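Local coordinates for Serine/threonine-protein kinase PknE (Mycobacterium tuberculosis, PDB 2H34) that transfers phosphate from ATP to serine and threonine residues of proteins, and is probably important for survival of the bacterium in its host, at residues R58-S72 against H100-R114. Sequence-based numbering, arbitrary orientation.
Sequences RERIVALKLMSETLS and HDFGEIDGQLYVDMR
Arg-58 reaches Asp-101 in a long salt bridge, NH1 to OD2 3.7 Å. The same OD2 accepts a hydrogen bond from the Tyr-110 hydroxyl. Arg-60 runs straight from CG to NE and lays its guanidinium flat on the His-100 ring, planes 16° apart. Its NH2 sits over the ring centre. Val-62 meets the edge of that ring with CG1, 3.5 Å from His-100 CE1. ND1 of His-100 donates to OD1 of Asp-112 on the syn side but well out of the carboxylate plane, and Tyr-36 holds the other carboxylate oxygen.

From Ala-63 on, the strands pair antiparallel. Ala-63 and Met-113 exchange two backbone hydrogen bonds. Leu-64, with CG anti to its N (chi1 176°), brings CD1 to the edge of the Tyr-110 ring and 3.8 Å from Tyr-110 CB. Lys-65 exchanges two more with Val-111. On the other face this predicted ATP ligand sends NZ to a salt bridge with Asp-177. Leu-66 CD2 packs on Tyr-110 CB at 4.0 Å. Met-67 is a selenomethionine; its CE touches Val-111 CG2 at 3.8 Å, near helix 75-88. Gln-108 NE2 donates to Met-67 O at 3.0 Å, in a bent bond with the donor tilted from the carbonyl plane.

Strand 60-66 is the middle of the five-stranded kinase N-lobe sheet; 108-114 lies beside it and 99-105 forms an edge. The Asp-112 bond holds the His-100 ring in place under Arg-60. The nearby carboxylate may favour a protonated histidine, while the stacked arginine would oppose it.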
loop_
_atom_site.group_PDB
_atom_site.type_symbol
_atom_site.label_atom_id
_atom_site.label_comp_id
_atom_site.label_asym_id
_atom_site.label_seq_id
_atom_site.Cartn_x
_atom_site.Cartn_y
_atom_site.Cartn_z
ATOM N N ARG A 58 -17.576 7.602 22.406
ATOM C CA ARG A 58 -16.953 8.701 21.668
ATOM C C ARG A 58 -17.877 9.319 20.599
ATOM O O ARG A 58 -17.571 10.363 20.032
ATOM C CB ARG A 58 -15.573 8.261 21.128
ATOM C CG ARG A 58 -14.496 8.151 22.256
ATOM C CD ARG A 58 -13.689 6.823 22.289
ATOM N NE ARG A 58 -12.278 6.973 21.891
ATOM C CZ ARG A 58 -11.267 6.208 22.325
ATOM N NH1 ARG A 58 -11.479 5.226 23.194
ATOM N NH2 ARG A 58 -10.026 6.437 21.903
ATOM N N GLU A 59 -19.027 8.688 20.368
ATOM C CA GLU A 59 -20.105 9.245 19.537
ATOM C C GLU A 59 -19.708 9.537 18.086
ATOM O O GLU A 59 -20.067 10.577 17.522
ATOM C CB GLU A 59 -20.727 10.482 20.199
ATOM C CG GLU A 59 -21.277 10.227 21.607
ATOM C CD GLU A 59 -22.255 11.298 22.078
ATOM O OE1 GLU A 59 -22.766 12.065 21.236
ATOM O OE2 GLU A 59 -22.518 11.374 23.292
ATOM N N ARG A 60 -18.992 8.597 17.476
ATOM C CA ARG A 60 -18.531 8.735 16.095
ATOM C C ARG A 60 -18.416 7.372 15.427
ATOM O O ARG A 60 -18.379 6.344 16.109
ATOM C CB ARG A 60 -17.175 9.447 16.059
ATOM C CG ARG A 60 -16.023 8.635 16.612
ATOM C CD ARG A 60 -14.758 9.434 16.568
ATOM N NE ARG A 60 -13.708 8.825 17.377
ATOM C CZ ARG A 60 -12.534 9.388 17.633
ATOM N NH1 ARG A 60 -12.248 10.585 17.143
ATOM N NH2 ARG A 60 -11.649 8.754 18.387
ATOM N N ILE A 61 -18.358 7.360 14.100
ATOM C CA ILE A 61 -18.235 6.104 13.371
ATOM C C ILE A 61 -16.786 5.867 13.005
ATOM O O ILE A 61 -16.155 6.700 12.348
ATOM C CB ILE A 61 -19.086 6.059 12.078
ATOM C CG1 ILE A 61 -20.448 6.744 12.274
ATOM C CG2 ILE A 61 -19.252 4.603 11.617
ATOM C CD1 ILE A 61 -21.060 7.306 10.983
ATOM N N VAL A 62 -16.267 4.718 13.422
ATOM C CA VAL A 62 -14.859 4.405 13.233
ATOM C C VAL A 62 -14.679 3.080 12.503
ATOM O O VAL A 62 -15.614 2.287 12.403
ATOM C CB VAL A 62 -14.087 4.393 14.587
ATOM C CG1 VAL A 62 -14.132 5.764 15.241
ATOM C CG2 VAL A 62 -14.650 3.344 15.532
ATOM N N ALA A 63 -13.479 2.858 11.976
ATOM C CA ALA A 63 -13.115 1.561 11.428
ATOM C C ALA A 63 -12.491 0.732 12.543
ATOM O O ALA A 63 -11.642 1.222 13.284
ATOM C CB ALA A 63 -12.148 1.724 10.268
ATOM N N LEU A 64 -12.935 -0.510 12.682
ATOM C CA LEU A 64 -12.431 -1.360 13.744
ATOM C C LEU A 64 -11.972 -2.707 13.217
ATOM O O LEU A 64 -12.755 -3.456 12.632
ATOM C CB LEU A 64 -13.485 -1.534 14.838
ATOM C CG LEU A 64 -13.150 -2.475 16.003
ATOM C CD1 LEU A 64 -11.924 -2.013 16.777
ATOM C CD2 LEU A 64 -14.341 -2.611 16.938
ATOM N N LYS A 65 -10.692 -2.997 13.427
ATOM C CA LYS A 65 -10.121 -4.275 13.042
ATOM C C LYS A 65 -10.184 -5.224 14.221
ATOM O O LYS A 65 -9.745 -4.882 15.318
ATOM C CB LYS A 65 -8.672 -4.103 12.589
ATOM C CG LYS A 65 -7.960 -5.418 12.278
ATOM C CD LYS A 65 -6.473 -5.223 12.021
ATOM C CE LYS A 65 -6.204 -4.846 10.575
ATOM N NZ LYS A 65 -4.832 -4.295 10.419
ATOM N N LEU A 66 -10.736 -6.415 13.984
ATOM C CA LEU A 66 -10.809 -7.470 14.998
ATOM C C LEU A 66 -10.031 -8.693 14.555
ATOM O O LEU A 66 -10.351 -9.302 13.532
ATOM C CB LEU A 66 -12.256 -7.872 15.258
ATOM C CG LEU A 66 -13.160 -6.856 15.948
ATOM C CD1 LEU A 66 -14.600 -7.333 15.880
ATOM C CD2 LEU A 66 -12.724 -6.639 17.388
HETATM N N MSE A 67 -9.015 -9.054 15.335
HETATM C CA MSE A 67 -8.165 -10.198 15.001
HETATM C C MSE A 67 -8.952 -11.497 15.255
HETATM O O MSE A 67 -9.196 -11.799 16.482
HETATM C CB MSE A 67 -6.879 -10.177 15.825
HETATM C CG MSE A 67 -6.408 -8.781 16.262
HETATM SE SE MSE A 67 -5.757 -7.589 14.837
HETATM C CE MSE A 67 -4.584 -6.396 15.918
ATOM N N SER A 68 -9.995 -11.642 14.527
ATOM C CA SER A 68 -11.119 -12.586 14.756
ATOM C C SER A 68 -10.782 -13.988 15.278
ATOM O O SER A 68 -9.641 -14.456 15.222
ATOM C CB SER A 68 -11.905 -12.754 13.471
ATOM O OG SER A 68 -13.146 -13.398 13.713
ATOM N N GLU A 69 -11.596 -14.453 15.760
ATOM C CA GLU A 69 -11.727 -15.843 16.256
ATOM C C GLU A 69 -10.643 -16.228 17.276
ATOM O O GLU A 69 -10.398 -17.435 17.563
ATOM C CB GLU A 69 -11.733 -16.802 15.053
ATOM C CG GLU A 69 -11.747 -18.303 15.367
ATOM C CD GLU A 69 -12.833 -18.736 16.345
ATOM O OE1 GLU A 69 -14.009 -18.361 16.144
ATOM O OE2 GLU A 69 -12.510 -19.468 17.308
ATOM N N THR A 70 -10.006 -15.190 17.840
ATOM C CA THR A 70 -8.973 -15.385 18.879
ATOM C C THR A 70 -7.910 -16.388 18.408
ATOM O O THR A 70 -7.713 -17.438 19.030
ATOM C CB THR A 70 -9.621 -15.822 20.234
ATOM O OG1 THR A 70 -10.739 -14.974 20.520
ATOM C CG2 THR A 70 -8.604 -15.735 21.372
ATOM N N LEU A 71 -7.250 -16.046 17.300
ATOM C CA LEU A 71 -6.150 -16.853 16.771
ATOM C C LEU A 71 -4.890 -16.629 17.603
ATOM O O LEU A 71 -4.061 -17.533 17.757
ATOM C CB LEU A 71 -5.892 -16.549 15.287
ATOM C CG LEU A 71 -5.058 -15.332 14.867
ATOM C CD1 LEU A 71 -4.323 -15.622 13.567
ATOM C CD2 LEU A 71 -5.927 -14.080 14.741
ATOM N N SER A 72 -4.773 -15.422 18.157
ATOM C CA SER A 72 -3.641 -15.061 18.999
ATOM C C SER A 72 -3.889 -15.357 20.477
ATOM O O SER A 72 -3.600 -14.527 21.343
ATOM C CB SER A 72 -3.297 -13.591 18.819
ATOM O OG SER A 72 -4.158 -12.787 19.600
ATOM N N HIS A 100 -6.950 5.337 16.611
ATOM C CA HIS A 100 -7.567 5.905 17.813
ATOM C C HIS A 100 -7.124 5.212 19.071
ATOM O O HIS A 100 -6.734 5.860 20.024
ATOM C CB HIS A 100 -9.087 5.884 17.743
ATOM C CG HIS A 100 -9.648 6.703 16.629
ATOM N ND1 HIS A 100 -10.737 6.300 15.885
ATOM C CD2 HIS A 100 -9.263 7.900 16.121
ATOM C CE1 HIS A 100 -11.002 7.217 14.972
ATOM N NE2 HIS A 100 -10.118 8.194 15.087
ATOM N N ASP A 101 -7.185 3.890 19.069
ATOM C CA ASP A 101 -6.997 3.130 20.288
ATOM C C ASP A 101 -6.743 1.682 19.936
ATOM O O ASP A 101 -6.945 1.282 18.792
ATOM C CB ASP A 101 -8.256 3.251 21.154
ATOM C CG ASP A 101 -8.062 2.728 22.560
ATOM O OD1 ASP A 101 -6.912 2.632 23.030
ATOM O OD2 ASP A 101 -9.084 2.410 23.198
ATOM N N PHE A 102 -6.291 0.912 20.924
ATOM C CA PHE A 102 -6.087 -0.528 20.791
ATOM C C PHE A 102 -5.889 -1.181 22.164
ATOM O O PHE A 102 -5.544 -0.507 23.138
ATOM C CB PHE A 102 -4.899 -0.829 19.870
ATOM C CG PHE A 102 -3.642 -0.078 20.223
ATOM C CD1 PHE A 102 -3.400 1.192 19.707
ATOM C CD2 PHE A 102 -2.685 -0.648 21.054
ATOM C CE1 PHE A 102 -2.227 1.884 20.026
ATOM C CE2 PHE A 102 -1.512 0.038 21.375
ATOM C CZ PHE A 102 -1.286 1.301 20.862
ATOM N N GLY A 103 -6.111 -2.492 22.232
ATOM C CA GLY A 103 -5.935 -3.261 23.467
ATOM C C GLY A 103 -6.754 -4.538 23.434
ATOM O O GLY A 103 -6.879 -5.164 22.377
ATOM N N GLU A 104 -7.317 -4.922 24.581
ATOM C CA GLU A 104 -8.244 -6.052 24.641
ATOM C C GLU A 104 -9.610 -5.694 25.209
ATOM O O GLU A 104 -9.712 -4.940 26.178
ATOM C CB GLU A 104 -7.672 -7.195 25.480
ATOM C CG GLU A 104 -8.689 -8.310 25.768
ATOM C CD GLU A 104 -8.203 -9.320 26.781
ATOM O OE1 GLU A 104 -9.052 -9.883 27.511
ATOM O OE2 GLU A 104 -6.978 -9.556 26.842
ATOM N N ILE A 105 -10.650 -6.257 24.597
ATOM C CA ILE A 105 -11.950 -6.419 25.236
ATOM C C ILE A 105 -12.422 -7.844 24.945
ATOM O O ILE A 105 -12.344 -8.298 23.803
ATOM C CB ILE A 105 -12.991 -5.410 24.704
ATOM C CG1 ILE A 105 -12.478 -3.975 24.845
ATOM C CG2 ILE A 105 -14.326 -5.572 25.439
ATOM C CD1 ILE A 105 -13.055 -3.023 23.830
ATOM N N ASP A 106 -12.897 -8.540 25.979
ATOM C CA ASP A 106 -13.445 -9.901 25.844
ATOM C C ASP A 106 -12.466 -10.856 25.173
ATOM O O ASP A 106 -12.827 -11.563 24.230
ATOM C CB ASP A 106 -14.762 -9.906 25.046
ATOM C CG ASP A 106 -15.763 -8.886 25.545
ATOM O OD1 ASP A 106 -15.771 -8.594 26.765
ATOM O OD2 ASP A 106 -16.551 -8.384 24.710
ATOM N N GLY A 107 -11.223 -10.862 25.643
ATOM C CA GLY A 107 -10.186 -11.667 25.012
ATOM C C GLY A 107 -9.736 -11.123 23.665
ATOM O O GLY A 107 -8.548 -11.178 23.345
ATOM N N GLN A 108 -10.682 -10.590 22.885
ATOM C CA GLN A 108 -10.423 -10.120 21.514
ATOM C C GLN A 108 -9.542 -8.873 21.482
ATOM O O GLN A 108 -9.814 -7.885 22.174
ATOM C CB GLN A 108 -11.739 -9.840 20.770
ATOM C CG GLN A 108 -11.700 -10.113 19.260
ATOM C CD GLN A 108 -12.349 -11.445 18.878
ATOM O OE1 GLN A 108 -13.546 -11.656 19.098
ATOM N NE2 GLN A 108 -11.559 -12.345 18.292
ATOM N N LEU A 109 -8.486 -8.932 20.675
ATOM C CA LEU A 109 -7.604 -7.786 20.469
ATOM C C LEU A 109 -8.115 -6.911 19.334
ATOM O O LEU A 109 -8.424 -7.395 18.246
ATOM C CB LEU A 109 -6.158 -8.227 20.214
ATOM C CG LEU A 109 -5.423 -8.931 21.367
ATOM C CD1 LEU A 109 -3.914 -8.970 21.128
ATOM C CD2 LEU A 109 -5.717 -8.271 22.708
ATOM N N TYR A 110 -8.204 -5.618 19.603
ATOM C CA TYR A 110 -8.816 -4.695 18.673
ATOM C C TYR A 110 -7.879 -3.538 18.319
ATOM O O TYR A 110 -6.962 -3.207 19.080
ATOM C CB TYR A 110 -10.135 -4.181 19.261
ATOM C CG TYR A 110 -9.985 -3.160 20.376
ATOM C CD1 TYR A 110 -9.666 -3.549 21.679
ATOM C CD2 TYR A 110 -10.179 -1.799 20.126
ATOM C CE1 TYR A 110 -9.533 -2.604 22.698
ATOM C CE2 TYR A 110 -10.047 -0.850 21.135
ATOM C CZ TYR A 110 -9.728 -1.256 22.414
ATOM O OH TYR A 110 -9.603 -0.305 23.402
ATOM N N VAL A 111 -8.105 -2.956 17.140
ATOM C CA VAL A 111 -7.503 -1.681 16.750
ATOM C C VAL A 111 -8.587 -0.759 16.193
ATOM O O VAL A 111 -9.253 -1.079 15.210
ATOM C CB VAL A 111 -6.360 -1.850 15.726
ATOM C CG1 VAL A 111 -5.838 -0.494 15.292
ATOM C CG2 VAL A 111 -5.221 -2.676 16.317
ATOM N N ASP A 112 -8.765 0.379 16.851
ATOM C CA ASP A 112 -9.773 1.353 16.476
ATOM C C ASP A 112 -9.109 2.462 15.687
ATOM O O ASP A 112 -8.173 3.096 16.162
ATOM C CB ASP A 112 -10.435 1.913 17.735
ATOM C CG ASP A 112 -11.188 3.209 17.490
ATOM O OD1 ASP A 112 -11.115 3.768 16.376
ATOM O OD2 ASP A 112 -11.855 3.680 18.430
HETATM N N MSE A 113 -9.611 2.711 14.486
HETATM C CA MSE A 113 -9.013 3.714 13.611
HETATM C C MSE A 113 -10.046 4.590 12.926
HETATM O O MSE A 113 -11.223 4.233 12.846
HETATM C CB MSE A 113 -8.132 3.040 12.566
HETATM C CG MSE A 113 -8.657 1.700 12.139
HETATM SE SE MSE A 113 -7.560 0.790 10.838
HETATM C CE MSE A 113 -6.296 -0.200 12.015
ATOM N N ARG A 114 -9.576 5.740 12.446
ATOM C CA ARG A 114 -10.344 6.689 11.640
ATOM C C ARG A 114 -10.941 6.016 10.397
ATOM O O ARG A 114 -10.270 5.239 9.706
ATOM C CB ARG A 114 -9.418 7.854 11.255
ATOM C CG ARG A 114 -10.041 9.040 10.523
ATOM C CD ARG A 114 -9.660 10.332 11.242
ATOM N NE ARG A 114 -9.276 11.424 10.350
ATOM C CZ ARG A 114 -8.949 12.647 10.769
ATOM N NH1 ARG A 114 -8.969 12.930 12.061
ATOM N NH2 ARG A 114 -8.598 13.592 9.903
#